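Local coordinates for cellulosomal scaffoldin adaptor protein B (Acetivibrio cellulolyticus, PDB 3BWZ) that contributes a type II cohesin module to a cellulosome scaffoldin, the kind of module that binds a type II dockerin and so links parts of the multienzyme complex, at residues 61-66 / 89-94; 4-9 / 27-32; 121-126 / 167-172. All blocks are in the same frame, centred on the assembly; numbering follows the deposited sequence.

Followed from the N terminus, the chain meets contact 2 first: strand 6-11 turns back through strand 21-29, and the pairing of 4-9 with 27-32 closes this antiparallel hairpin at its open end. Contact 1 comes next and closes a loop of 22 residues, which carries strand 77-83, by laying 61-66 on strand 88-94. Contact 3 closes last, bringing the loop leading into strand 126-130 against the tail that follows strand 158-165. The three run in series, so none nests within or crosses another. Contacts 1 and 2 reach the same curled sheet, their centres about 18 Å apart, whereas contact 3 lies at the surface, its centre about 27 and 29 Å from theirs.

Contact 1 (61-66 / 89-94); sequences STMPGA and LNFSKA. With NO3 (nitrate ion), chain B.
Met63 lays its thioether end over strand 88-94 where Phe91, Ser92 and Lys93 follow one another. In the one of its two conformers described here, CG lies anti to the backbone N (chi1 -170°) and the chain bends at chi2. This brings CE to 3.9 Å from Phe91 CD1, obliquely to the ring, to 3.8 Å from Lys93 CB and, as a close contact only, to 3.3 Å from Ser92 O; the Met63 and Phe91 side chains cross at about a right angle.

Pro64 follows, its CG over the centre of the Phe91 ring, 3.5 Å from the centroid and 5° off the normal, a CH-pi contact on one ring face. Pro64 also touches Ala114 and Val116, and Phe91 touches Leu39, Met41 and Ala80, so the pair lies between strands 111-120, 34-42 and 77-83 within the cohesin's jelly-roll sandwich. Pro64 O accepts a hydrogen bond from a water at 2.7 Å, and that water in turn accepts from Lys93 NZ, also at 2.7 Å.

Gly65 and Ala66 run past the end of the extended Lys93 chain, whose ammonium group is hydrogen-bonded to Val113 O as well. Ala66 N gives a nearly straight bond (173°) to O3 of a nitrate ion, 2.9 Å away; Ser53 OG binds the same ion, probably from the crystallisation liquor.

No direct hydrogen bond joins the two segments; apolar overlap centred on the Phe91 ring does, with one water bridge beside it. A carbonyl and a water satisfy the buried lysine, which probably lets its charge be tolerated beside the apolar side chains.

Contact 2 (4-9 / 27-32); sequences TSSIEI and NIKNIT
Ser6 pairs with Lys29 and Glu8 with Asn27 as hydrogen-bonded pairs of an antiparallel ladder, with Ile7 and Ile28 forming the non-hydrogen-bonded pair between them. Ser6 N to Lys29 O (3.0 Å) and Lys29 N to Ser6 O (2.9 Å) make one ring of bonds; Glu8 and Asn27 exchange a second. On the ladder's polar face one water links Ser6 OG with Asn27 O, and Thr112 OG1 bonds Asn27 OD1.

Beyond the ladder, Thr4 O receives two donors from opposite faces of its carbonyl plane: Asn30 ND2 at 2.9 Å, with the oxygen close to the plane of the asparagine amide, and Lys29 NZ at 2.7 Å, well above the carbonyl plane. In this one of two conformers, bends at chi3 (96°) and chi4 curl the lysine back to Thr4, where NZ also bonds OG1. Ser5 OG donates to Asn30 O at 2.7 Å.

On the opposite sheet face Ile7 CG1 meets Ile28 CG2 at 3.9 Å, beside Leu39 and Phe34 respectively.

The isoleucines thus face the sandwich interior, Ser6 and Lys29 the polar side; past the last ladder pair, side-chain bonds, mostly to backbone carbonyls, take over from strand pairing.

Contact 3 (121-126 / 167-172); sequences LKEETS and LDMIKA
Met169 lies alongside Glu123, the two side chains sliding past each other in opposite directions. Its CG comes to 3.4 Å from Glu123 OE1; the extended chi2 carries SD to 3.5 Å from Glu123 O, and the bend at chi3 then turns CE to Thr125 OG1 (3.7 Å). This holds for one of two modelled conformers of the methionine. Glu123 owes its position to a CG anti to the backbone N (chi1 -169°) and a bend at chi2, which carries the carboxylate over the methionine methylenes.

Lys171 crosses the Glu123 stem obliquely, its CG 3.4 Å from Glu123 CG. In the conformer described, NZ remains 6.4 Å from Glu123 OE1 and no salt bridge forms. At the other end, Thr125 and Leu167 lie side by side and point the same way, with Thr125 CG2 3.9 Å from Leu167 CD2. The threonine hydroxyl is hydrogen-bonded to Asn166 O and accepts from a water, which also donates to Leu167 O (2.7 Å).

The contact packs the module's C-terminal tail against the loop between strands 111-120 and 126-130, at the surface; the touching parts run in roughly opposite directions. The tail leaves strand 158-165, whose pairing with strand 126-130 includes the backbone bonding of Ser126 with Ile165. Thr15 OG1, in the loop between strands 6-11 and 21-29, is hydrogen-bonded to Asp168 O.

Contact 1 (61-66 / 89-94)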
ATOM      1  N   SER A  61     -15.257   1.559   0.298  1.00  9.37           N
ATOM      2  CA  SER A  61     -14.952   0.173  -0.078  0.50  9.95           C
ATOM      3  C   SER A  61     -13.950   0.010  -1.216  1.00  8.80           C
ATOM      4  O   SER A  61     -13.627  -1.106  -1.568  1.00 10.04           O
ATOM      5  CB  SER A  61     -16.243  -0.580  -0.434  0.50 12.85           C
ATOM      6  OG  SER A  61     -16.926  -0.007  -1.532  0.50 17.46           O
ATOM      7  N   THR A  62     -13.453   1.108  -1.787  1.00  9.28           N
ATOM      8  CA  THR A  62     -12.593   0.997  -2.952  1.00  8.50           C
ATOM      9  C   THR A  62     -11.241   0.369  -2.601  1.00  7.72           C
ATOM     10  O   THR A  62     -10.579   0.762  -1.651  1.00  8.06           O
ATOM     11  CB  THR A  62     -12.336   2.368  -3.583  1.00  8.64           C
ATOM     12  OG1 THR A  62     -13.591   3.025  -3.835  1.00  9.53           O
ATOM     13  CG2 THR A  62     -11.495   2.293  -4.827  1.00  9.38           C
ATOM     14  N   MET A  63     -10.852  -0.593  -3.423  1.00  7.74           N
ATOM     15  CA  MET A  63      -9.574  -1.238  -3.318  0.50  7.76           C
ATOM     16  C   MET A  63      -8.485  -0.404  -4.032  1.00  8.01           C
ATOM     17  O   MET A  63      -8.747   0.211  -5.049  1.00  9.12           O
ATOM     18  CB  MET A  63      -9.735  -2.616  -3.953  0.50  9.25           C
ATOM     19  CG  MET A  63      -8.611  -3.554  -3.765  0.50  7.13           C
ATOM     20  SD  MET A  63      -8.580  -4.177  -2.081  0.50  6.54           S
ATOM     21  CE  MET A  63      -6.931  -4.882  -2.053  0.50  8.72           C
ATOM     22  N   PRO A  64      -7.246  -0.418  -3.520  1.00  7.59           N
ATOM     23  CA  PRO A  64      -6.127   0.149  -4.271  1.00  7.84           C
ATOM     24  C   PRO A  64      -5.991  -0.447  -5.663  1.00  7.32           C
ATOM     25  O   PRO A  64      -6.489  -1.536  -5.948  1.00  8.55           O
ATOM     26  CB  PRO A  64      -4.918  -0.182  -3.390  1.00  8.06           C
ATOM     27  CG  PRO A  64      -5.497  -0.207  -2.022  1.00 11.41           C
ATOM     28  CD  PRO A  64      -6.796  -0.919  -2.216  1.00  8.91           C
ATOM     29  N   GLY A  65      -5.309   0.280  -6.523  1.00  8.22           N
ATOM     30  CA  GLY A  65      -5.034  -0.195  -7.856  1.00  8.70           C
ATOM     31  C   GLY A  65      -4.046  -1.338  -7.907  1.00  8.16           C
ATOM     32  O   GLY A  65      -3.253  -1.574  -6.981  1.00  7.88           O
ATOM     33  N   ALA A  66      -4.098  -2.050  -9.028  1.00  8.63           N
ATOM     34  CA  ALA A  66      -3.211  -3.172  -9.278  1.00  9.14           C
ATOM     35  C   ALA A  66      -1.761  -2.709  -9.298  1.00  8.77           C
ATOM     36  O   ALA A  66      -1.437  -1.605  -9.717  1.00 10.43           O
ATOM     37  CB  ALA A  66      -3.574  -3.834 -10.592  1.00 12.29           C
ATOM     38  N   LEU A  89      -6.929   3.812   5.153  1.00  7.90           N
ATOM     39  CA  LEU A  89      -7.218   2.805   4.144  1.00  7.48           C
ATOM     40  C   LEU A  89      -6.734   1.473   4.723  1.00  7.92           C
ATOM     41  O   LEU A  89      -5.540   1.290   4.952  1.00  9.62           O
ATOM     42  CB  LEU A  89      -6.462   3.081   2.832  1.00  7.29           C
ATOM     43  CG  LEU A  89      -6.588   4.494   2.256  1.00  7.97           C
ATOM     44  CD1 LEU A  89      -5.739   4.612   0.977  1.00 10.15           C
ATOM     45  CD2 LEU A  89      -8.040   4.857   1.977  1.00  9.59           C
ATOM     46  N   ASN A  90      -7.653   0.542   4.935  1.00  7.96           N
ATOM     47  CA  ASN A  90      -7.321  -0.788   5.471  1.00  8.15           C
ATOM     48  C   ASN A  90      -7.738  -1.784   4.400  1.00  7.67           C
ATOM     49  O   ASN A  90      -8.899  -1.835   4.042  1.00  9.11           O
ATOM     50  CB  ASN A  90      -8.073  -0.990   6.806  1.00  8.69           C
ATOM     51  CG  ASN A  90      -7.800  -2.323   7.542  1.00 10.23           C
ATOM     52  OD1 ASN A  90      -7.938  -2.387   8.825  1.00 16.90           O
ATOM     53  ND2 ASN A  90      -7.667  -3.375   6.840  1.00  8.70           N
ATOM     54  N   PHE A  91      -6.796  -2.546   3.864  1.00  7.61           N
ATOM     55  CA  PHE A  91      -7.120  -3.452   2.791  1.00  7.25           C
ATOM     56  C   PHE A  91      -6.283  -4.702   2.855  1.00  7.29           C
ATOM     57  O   PHE A  91      -5.200  -4.725   3.431  1.00  7.54           O
ATOM     58  CB  PHE A  91      -6.981  -2.767   1.417  1.00  8.43           C
ATOM     59  CG  PHE A  91      -5.610  -2.201   1.150  1.00  8.89           C
ATOM     60  CD1 PHE A  91      -4.634  -2.939   0.504  1.00  9.19           C
ATOM     61  CD2 PHE A  91      -5.294  -0.897   1.555  1.00 10.50           C
ATOM     62  CE1 PHE A  91      -3.372  -2.397   0.291  1.00 11.19           C
ATOM     63  CE2 PHE A  91      -4.048  -0.353   1.318  1.00 11.89           C
ATOM     64  CZ  PHE A  91      -3.105  -1.117   0.672  1.00 11.22           C
ATOM     65  N   SER A  92      -6.825  -5.752   2.235  1.00  7.88           N
ATOM     66  CA  SER A  92      -6.179  -7.046   2.167  0.50  7.58           C
ATOM     67  C   SER A  92      -6.199  -7.523   0.731  1.00  7.28           C
ATOM     68  O   SER A  92      -7.217  -7.375   0.049  1.00  8.86           O
ATOM     69  CB  SER A  92      -6.893  -8.066   3.060  0.50  9.48           C
ATOM     70  OG  SER A  92      -6.166  -9.294   3.101  0.50  9.65           O
ATOM     71  N   LYS A  93      -5.092  -8.122   0.294  1.00  8.13           N
ATOM     72  CA  LYS A  93      -4.941  -8.628  -1.052  1.00  8.17           C
ATOM     73  C   LYS A  93      -4.073  -9.854  -0.958  1.00  7.74           C
ATOM     74  O   LYS A  93      -2.912  -9.747  -0.565  1.00  8.25           O
ATOM     75  CB  LYS A  93      -4.251  -7.519  -1.886  1.00 12.08           C
ATOM     76  CG  LYS A  93      -4.145  -7.720  -3.338  1.00 11.98           C
ATOM     77  CD  LYS A  93      -3.604  -6.462  -4.019  1.00 12.66           C
ATOM     78  CE  LYS A  93      -3.562  -6.659  -5.475  1.00 13.16           C
ATOM     79  NZ  LYS A  93      -3.130  -5.419  -6.119  1.00 11.51           N
ATOM     80  N   ALA A  94      -4.614 -11.014  -1.309  1.00  8.01           N
ATOM     81  CA  ALA A  94      -3.899 -12.256  -1.076  1.00  8.12           C
ATOM     82  C   ALA A  94      -4.379 -13.367  -1.981  1.00  8.11           C
ATOM     83  O   ALA A  94      -5.567 -13.507  -2.252  1.00  9.29           O
ATOM     84  CB  ALA A  94      -4.005 -12.671   0.399  1.00 10.35           C
TER
HETATM   85  N   NO3 B 182      -6.411  -0.283 -11.648  1.00 13.40           N
HETATM   86  O1  NO3 B 182      -5.364   0.488 -12.154  1.00 28.06           O
HETATM   87  O2  NO3 B 182      -7.586   0.371 -11.300  1.00 21.66           O
HETATM   88  O3  NO3 B 182      -6.111  -1.545 -11.103  1.00 19.54           O
HETATM   89  O   HOH W   1      -5.448  -4.036  -5.720  1.00 17.94           O

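Contact 2 (4-9 / 27-32)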
ATOM      1  N   THR A   4      18.474  -7.532   1.863  1.00 27.12           N
ATOM      2  CA  THR A   4      17.575  -6.822   2.774  1.00 23.95           C
ATOM      3  C   THR A   4      16.135  -7.017   2.294  1.00 18.28           C
ATOM      4  O   THR A   4      15.819  -6.977   1.099  1.00 19.60           O
ATOM      5  CB  THR A   4      17.908  -5.319   3.002  1.00 26.98           C
ATOM      6  OG1 THR A   4      16.928  -4.472   2.397  1.00 31.82           O
ATOM      7  CG2 THR A   4      19.312  -4.968   2.506  1.00 28.11           C
ATOM      8  N   SER A   5      15.293  -7.283   3.265  1.00 13.98           N
ATOM      9  CA  SER A   5      13.894  -7.533   3.024  1.00 11.30           C
ATOM     10  C   SER A   5      13.094  -6.349   3.537  1.00 10.39           C
ATOM     11  O   SER A   5      13.360  -5.869   4.632  1.00 11.92           O
ATOM     12  CB  SER A   5      13.457  -8.805   3.737  1.00 14.12           C
ATOM     13  OG  SER A   5      14.108  -9.955   3.206  1.00 16.77           O
ATOM     14  N   SER A   6      12.139  -5.864   2.757  1.00  9.12           N
ATOM     15  CA  SER A   6      11.444  -4.646   3.131  1.00  8.72           C
ATOM     16  C   SER A   6      10.101  -4.505   2.432  1.00  7.86           C
ATOM     17  O   SER A   6       9.841  -5.123   1.393  1.00  7.94           O
ATOM     18  CB  SER A   6      12.285  -3.409   2.810  1.00  9.51           C
ATOM     19  OG  SER A   6      12.521  -3.325   1.408  1.00 10.50           O
ATOM     20  N   ILE A   7       9.283  -3.623   3.005  1.00  7.69           N
ATOM     21  CA  ILE A   7       8.116  -3.053   2.336  1.00  7.11           C
ATOM     22  C   ILE A   7       8.251  -1.547   2.488  1.00  6.99           C
ATOM     23  O   ILE A   7       8.676  -1.063   3.545  1.00  8.13           O
ATOM     24  CB  ILE A   7       6.796  -3.598   2.911  1.00  7.46           C
ATOM     25  CG1 ILE A   7       5.595  -3.046   2.130  1.00  7.28           C
ATOM     26  CG2 ILE A   7       6.674  -3.356   4.407  1.00  8.27           C
ATOM     27  CD1 ILE A   7       4.275  -3.771   2.447  1.00  8.87           C
ATOM     28  N   GLU A   8       7.916  -0.808   1.435  1.00  7.35           N
ATOM     29  CA  GLU A   8       8.107   0.630   1.378  1.00  7.57           C
ATOM     30  C   GLU A   8       6.963   1.287   0.657  1.00  6.92           C
ATOM     31  O   GLU A   8       6.464   0.770  -0.341  1.00  8.19           O
ATOM     32  CB  GLU A   8       9.416   0.966   0.641  1.00  8.47           C
ATOM     33  CG  GLU A   8       9.769   2.465   0.638  1.00  9.88           C
ATOM     34  CD  GLU A   8      11.133   2.805   0.072  1.00 11.28           C
ATOM     35  OE1 GLU A   8      11.841   1.909  -0.380  1.00 14.33           O
ATOM     36  OE2 GLU A   8      11.479   4.011   0.080  1.00 13.83           O
ATOM     37  N   ILE A   9       6.604   2.485   1.093  1.00  6.81           N
ATOM     38  CA  ILE A   9       5.712   3.359   0.346  1.00  6.72           C
ATOM     39  C   ILE A   9       6.575   4.320  -0.466  1.00  7.35           C
ATOM     40  O   ILE A   9       7.304   5.106   0.093  1.00  8.70           O
ATOM     41  CB  ILE A   9       4.758   4.145   1.248  1.00  7.61           C
ATOM     42  CG1 ILE A   9       4.017   3.223   2.209  1.00  9.63           C
ATOM     43  CG2 ILE A   9       3.825   5.012   0.424  1.00  8.74           C
ATOM     44  CD1 ILE A   9       3.150   3.966   3.255  1.00  9.74           C
ATOM     45  N   ASN A  27       5.790  -1.188  -2.391  1.00  6.44           N
ATOM     46  CA  ASN A  27       6.810  -2.038  -2.975  1.00  6.47           C
ATOM     47  C   ASN A  27       7.423  -2.943  -1.933  1.00  7.10           C
ATOM     48  O   ASN A  27       7.876  -2.472  -0.882  1.00  8.45           O
ATOM     49  CB  ASN A  27       7.925  -1.215  -3.635  1.00  7.72           C
ATOM     50  CG  ASN A  27       7.440  -0.450  -4.833  1.00  7.92           C
ATOM     51  OD1 ASN A  27       6.323  -0.628  -5.294  1.00  8.16           O
ATOM     52  ND2 ASN A  27       8.280   0.442  -5.338  1.00 10.89           N
ATOM     53  N   ILE A  28       7.479  -4.231  -2.247  1.00  7.15           N
ATOM     54  CA  ILE A  28       8.188  -5.197  -1.428  1.00  7.61           C
ATOM     55  C   ILE A  28       9.480  -5.622  -2.107  1.00  7.24           C
ATOM     56  O   ILE A  28       9.554  -5.615  -3.330  1.00  8.06           O
ATOM     57  CB  ILE A  28       7.321  -6.432  -1.045  1.00  7.51           C
ATOM     58  CG1 ILE A  28       6.972  -7.305  -2.259  0.97  8.67           C
ATOM     59  CG2 ILE A  28       6.069  -6.006  -0.299  0.97  9.35           C
ATOM     60  CD1 ILE A  28       6.322  -8.646  -1.889  0.97  8.78           C
ATOM     61  N   LYS A  29      10.454  -5.985  -1.297  1.00  8.41           N
ATOM     62  CA  LYS A  29      11.716  -6.513  -1.754  1.00  9.30           C
ATOM     63  C   LYS A  29      12.100  -7.729  -0.922  1.00  8.86           C
ATOM     64  O   LYS A  29      12.164  -7.656   0.305  1.00  9.79           O
ATOM     65  CB  LYS A  29      12.815  -5.468  -1.604  1.00 10.82           C
ATOM     66  CG  LYS A  29      14.139  -5.844  -2.161  0.50 15.16           C
ATOM     67  CD  LYS A  29      15.110  -4.683  -2.119  0.50 15.71           C
ATOM     68  CE  LYS A  29      16.027  -4.672  -0.898  0.50 19.81           C
ATOM     69  NZ  LYS A  29      15.287  -4.460   0.383  0.50 24.64           N
ATOM     70  N   ASN A  30      12.402  -8.825  -1.612  1.00  9.96           N
ATOM     71  CA  ASN A  30      12.966 -10.012  -0.985  1.00 10.81           C
ATOM     72  C   ASN A  30      12.133 -10.538   0.156  1.00 10.83           C
ATOM     73  O   ASN A  30      12.665 -10.912   1.191  1.00 11.93           O
ATOM     74  CB  ASN A  30      14.408  -9.756  -0.536  1.00 12.38           C
ATOM     75  CG  ASN A  30      15.294  -9.357  -1.675  1.00 16.64           C
ATOM     76  OD1 ASN A  30      15.196  -9.910  -2.772  1.00 17.89           O
ATOM     77  ND2 ASN A  30      16.133  -8.362  -1.448  1.00 21.21           N
ATOM     78  N   ILE A  31      10.822 -10.618  -0.044  1.00  9.99           N
ATOM     79  CA  ILE A  31       9.939 -11.217   0.950  1.00 10.10           C
ATOM     80  C   ILE A  31       9.728 -12.676   0.552  1.00  9.92           C
ATOM     81  O   ILE A  31       9.026 -12.981  -0.419  1.00 10.73           O
ATOM     82  CB  ILE A  31       8.601 -10.483   1.082  1.00  9.41           C
ATOM     83  CG1 ILE A  31       8.811  -8.984   1.385  1.00  9.64           C
ATOM     84  CG2 ILE A  31       7.752 -11.181   2.142  1.00 10.06           C
ATOM     85  CD1 ILE A  31       9.509  -8.698   2.702  1.00 10.39           C
ATOM     86  N   THR A  32      10.375 -13.574   1.284  1.00 10.88           N
ATOM     87  CA  THR A  32      10.444 -14.969   0.875  1.00 10.91           C
ATOM     88  C   THR A  32       9.056 -15.602   0.785  1.00 10.22           C
ATOM     89  O   THR A  32       8.274 -15.537   1.731  1.00 10.62           O
ATOM     90  CB  THR A  32      11.309 -15.758   1.852  1.00 12.82           C
ATOM     91  OG1 THR A  32      12.612 -15.172   1.880  1.00 16.26           O
ATOM     92  CG2 THR A  32      11.394 -17.224   1.431  1.00 15.25           C
TER
HETATM   93  O   HOH W   2      10.691  -2.382  -0.379  1.00 12.44           O
HETATM   94  O   HOH W   3      14.824  -2.048   0.739  1.00 22.87           O

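Contact 3 (121-126 / 167-172)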
ATOM      1  N   LEU A 121      -4.959  18.204  -2.572  1.00  7.66           N
ATOM      2  CA  LEU A 121      -5.974  19.224  -2.275  1.00  8.42           C
ATOM      3  C   LEU A 121      -5.347  20.546  -1.834  1.00  8.83           C
ATOM      4  O   LEU A 121      -5.872  21.621  -2.145  1.00  9.55           O
ATOM      5  CB  LEU A 121      -6.915  18.750  -1.166  1.00  8.43           C
ATOM      6  CG  LEU A 121      -7.621  17.414  -1.428  1.00  8.43           C
ATOM      7  CD1 LEU A 121      -8.553  17.047  -0.255  1.00 11.07           C
ATOM      8  CD2 LEU A 121      -8.366  17.420  -2.761  1.00 11.41           C
ATOM      9  N   LYS A 122      -4.273  20.439  -1.056  1.00  9.21           N
ATOM     10  CA  LYS A 122      -3.592  21.589  -0.445  1.00 10.20           C
ATOM     11  C   LYS A 122      -2.103  21.406  -0.567  1.00 10.01           C
ATOM     12  O   LYS A 122      -1.609  20.289  -0.437  1.00 10.56           O
ATOM     13  CB  LYS A 122      -3.949  21.715   1.050  1.00 11.66           C
ATOM     14  CG  LYS A 122      -5.412  21.831   1.335  1.00 13.30           C
ATOM     15  CD  LYS A 122      -5.690  22.091   2.816  1.00 15.82           C
ATOM     16  CE  LYS A 122      -5.302  23.479   3.269  1.00 22.87           C
ATOM     17  NZ  LYS A 122      -6.086  24.535   2.566  1.00 25.51           N
ATOM     18  N   GLU A 123      -1.402  22.508  -0.787  1.00 10.39           N
ATOM     19  CA  GLU A 123       0.030  22.508  -0.886  1.00 10.38           C
ATOM     20  C   GLU A 123       0.657  22.660   0.487  1.00 10.30           C
ATOM     21  O   GLU A 123       0.831  23.758   0.994  1.00 13.26           O
ATOM     22  CB  GLU A 123       0.450  23.639  -1.826  1.00 13.43           C
ATOM     23  CG  GLU A 123       1.890  23.622  -2.257  1.00 13.98           C
ATOM     24  CD  GLU A 123       2.217  22.567  -3.247  1.00 16.76           C
ATOM     25  OE1 GLU A 123       3.396  22.453  -3.619  1.00 20.94           O
ATOM     26  OE2 GLU A 123       1.310  21.822  -3.661  1.00 16.24           O
ATOM     27  N   GLU A 124       0.942  21.532   1.110  1.00 10.14           N
ATOM     28  CA  GLU A 124       1.416  21.455   2.473  1.00 11.37           C
ATOM     29  C   GLU A 124       2.234  20.184   2.610  1.00  9.04           C
ATOM     30  O   GLU A 124       1.826  19.142   2.104  1.00  9.73           O
ATOM     31  CB  GLU A 124       0.180  21.379   3.388  1.00 14.43           C
ATOM     32  CG  GLU A 124       0.330  21.148   4.865  1.00 19.60           C
ATOM     33  CD  GLU A 124      -1.056  21.109   5.537  1.00 20.45           C
ATOM     34  OE1 GLU A 124      -1.194  20.435   6.566  1.00 29.45           O
ATOM     35  OE2 GLU A 124      -2.002  21.710   4.972  1.00 23.45           O
ATOM     36  N   THR A 125       3.315  20.227   3.368  1.00  8.93           N
ATOM     37  CA  THR A 125       4.092  19.039   3.638  1.00  9.12           C
ATOM     38  C   THR A 125       3.188  18.024   4.335  1.00  9.51           C
ATOM     39  O   THR A 125       2.513  18.357   5.309  1.00 11.56           O
ATOM     40  CB  THR A 125       5.281  19.376   4.550  1.00  9.30           C
ATOM     41  OG1 THR A 125       5.973  20.496   3.991  1.00  9.11           O
ATOM     42  CG2 THR A 125       6.219  18.172   4.712  1.00 10.65           C
ATOM     43  N   SER A 126       3.193  16.779   3.890  1.00  9.17           N
ATOM     44  CA  SER A 126       2.276  15.789   4.430  1.00  9.71           C
ATOM     45  C   SER A 126       2.825  14.378   4.222  1.00  8.04           C
ATOM     46  O   SER A 126       3.529  14.093   3.262  1.00  9.28           O
ATOM     47  CB  SER A 126       0.934  15.961   3.713  1.00 11.59           C
ATOM     48  OG  SER A 126      -0.139  15.331   4.404  1.00 15.08           O
ATOM     49  N   LEU A 167       7.778  18.344   1.089  1.00  7.91           N
ATOM     50  CA  LEU A 167       8.768  18.925   1.982  1.00  8.22           C
ATOM     51  C   LEU A 167       9.242  20.247   1.382  1.00  7.70           C
ATOM     52  O   LEU A 167       9.277  21.268   2.061  1.00  9.35           O
ATOM     53  CB  LEU A 167       9.935  17.940   2.222  1.00  9.96           C
ATOM     54  CG  LEU A 167      10.888  18.082   3.389  1.00 14.67           C
ATOM     55  CD1 LEU A 167      11.802  19.248   3.223  1.00 16.84           C
ATOM     56  CD2 LEU A 167      10.153  18.029   4.736  1.00 17.65           C
ATOM     57  N   ASP A 168       9.642  20.204   0.111  1.00  7.94           N
ATOM     58  CA  ASP A 168       9.842  21.396  -0.711  1.00  7.83           C
ATOM     59  C   ASP A 168       8.586  21.598  -1.548  1.00  8.06           C
ATOM     60  O   ASP A 168       8.007  20.631  -2.038  1.00  9.53           O
ATOM     61  CB  ASP A 168      11.032  21.219  -1.626  1.00  7.65           C
ATOM     62  CG  ASP A 168      12.287  20.969  -0.853  1.00  8.02           C
ATOM     63  OD1 ASP A 168      12.713  21.763  -0.013  1.00  9.42           O
ATOM     64  OD2 ASP A 168      12.857  19.850  -1.043  1.00 14.24           O
ATOM     65  N   MET A 169       8.189  22.859  -1.705  0.50  8.50           N
ATOM     66  CA  MET A 169       6.983  23.235  -2.432  0.50  8.12           C
ATOM     67  C   MET A 169       7.289  24.327  -3.435  0.50  7.76           C
ATOM     68  O   MET A 169       8.141  25.188  -3.195  0.50  8.77           O
ATOM     69  CB  MET A 169       5.949  23.755  -1.444  0.50  9.31           C
ATOM     70  CG  MET A 169       5.258  22.617  -0.734  0.50  7.24           C
ATOM     71  SD  MET A 169       4.268  23.149   0.656  0.50 13.47           S
ATOM     72  CE  MET A 169       5.578  23.440   1.853  0.50 11.33           C
ATOM     73  N   ILE A 170       6.607  24.287  -4.579  1.00  8.86           N
ATOM     74  CA  ILE A 170       6.707  25.360  -5.564  1.00  9.52           C
ATOM     75  C   ILE A 170       5.613  26.352  -5.190  1.00 10.49           C
ATOM     76  O   ILE A 170       4.473  26.279  -5.639  1.00 12.25           O
ATOM     77  CB  ILE A 170       6.604  24.866  -7.023  1.00 10.69           C
ATOM     78  CG1 ILE A 170       7.862  24.075  -7.444  1.00 12.96           C
ATOM     79  CG2 ILE A 170       6.556  26.047  -7.980  1.00 10.55           C
ATOM     80  CD1 ILE A 170       8.127  22.759  -6.764  1.00 15.33           C
ATOM     81  N   LYS A 171       6.003  27.269  -4.327  1.00 10.33           N
ATOM     82  CA  LYS A 171       5.100  28.220  -3.699  0.50 11.79           C
ATOM     83  C   LYS A 171       5.930  29.432  -3.348  1.00 11.98           C
ATOM     84  O   LYS A 171       6.835  29.338  -2.542  1.00 14.72           O
ATOM     85  CB  LYS A 171       4.500  27.606  -2.434  0.50 13.66           C
ATOM     86  CG  LYS A 171       3.320  26.684  -2.670  0.50 21.16           C
ATOM     87  CD  LYS A 171       2.074  27.412  -3.182  0.50 22.43           C
ATOM     88  CE  LYS A 171       1.944  27.406  -4.708  0.50 18.55           C
ATOM     89  NZ  LYS A 171       0.645  28.023  -5.115  0.50 24.22           N
ATOM     90  N   ALA A 172       5.626  30.572  -3.962  1.00 11.31           N
ATOM     91  CA  ALA A 172       6.443  31.777  -3.750  1.00 11.52           C
ATOM     92  C   ALA A 172       6.201  32.303  -2.354  1.00 12.87           C
ATOM     93  O   ALA A 172       5.051  32.554  -1.991  1.00 16.37           O
ATOM     94  CB  ALA A 172       6.108  32.825  -4.802  1.00 12.01           C
TER
HETATM   95  O   HOH W   4       8.381  21.720   4.560  1.00 14.96           O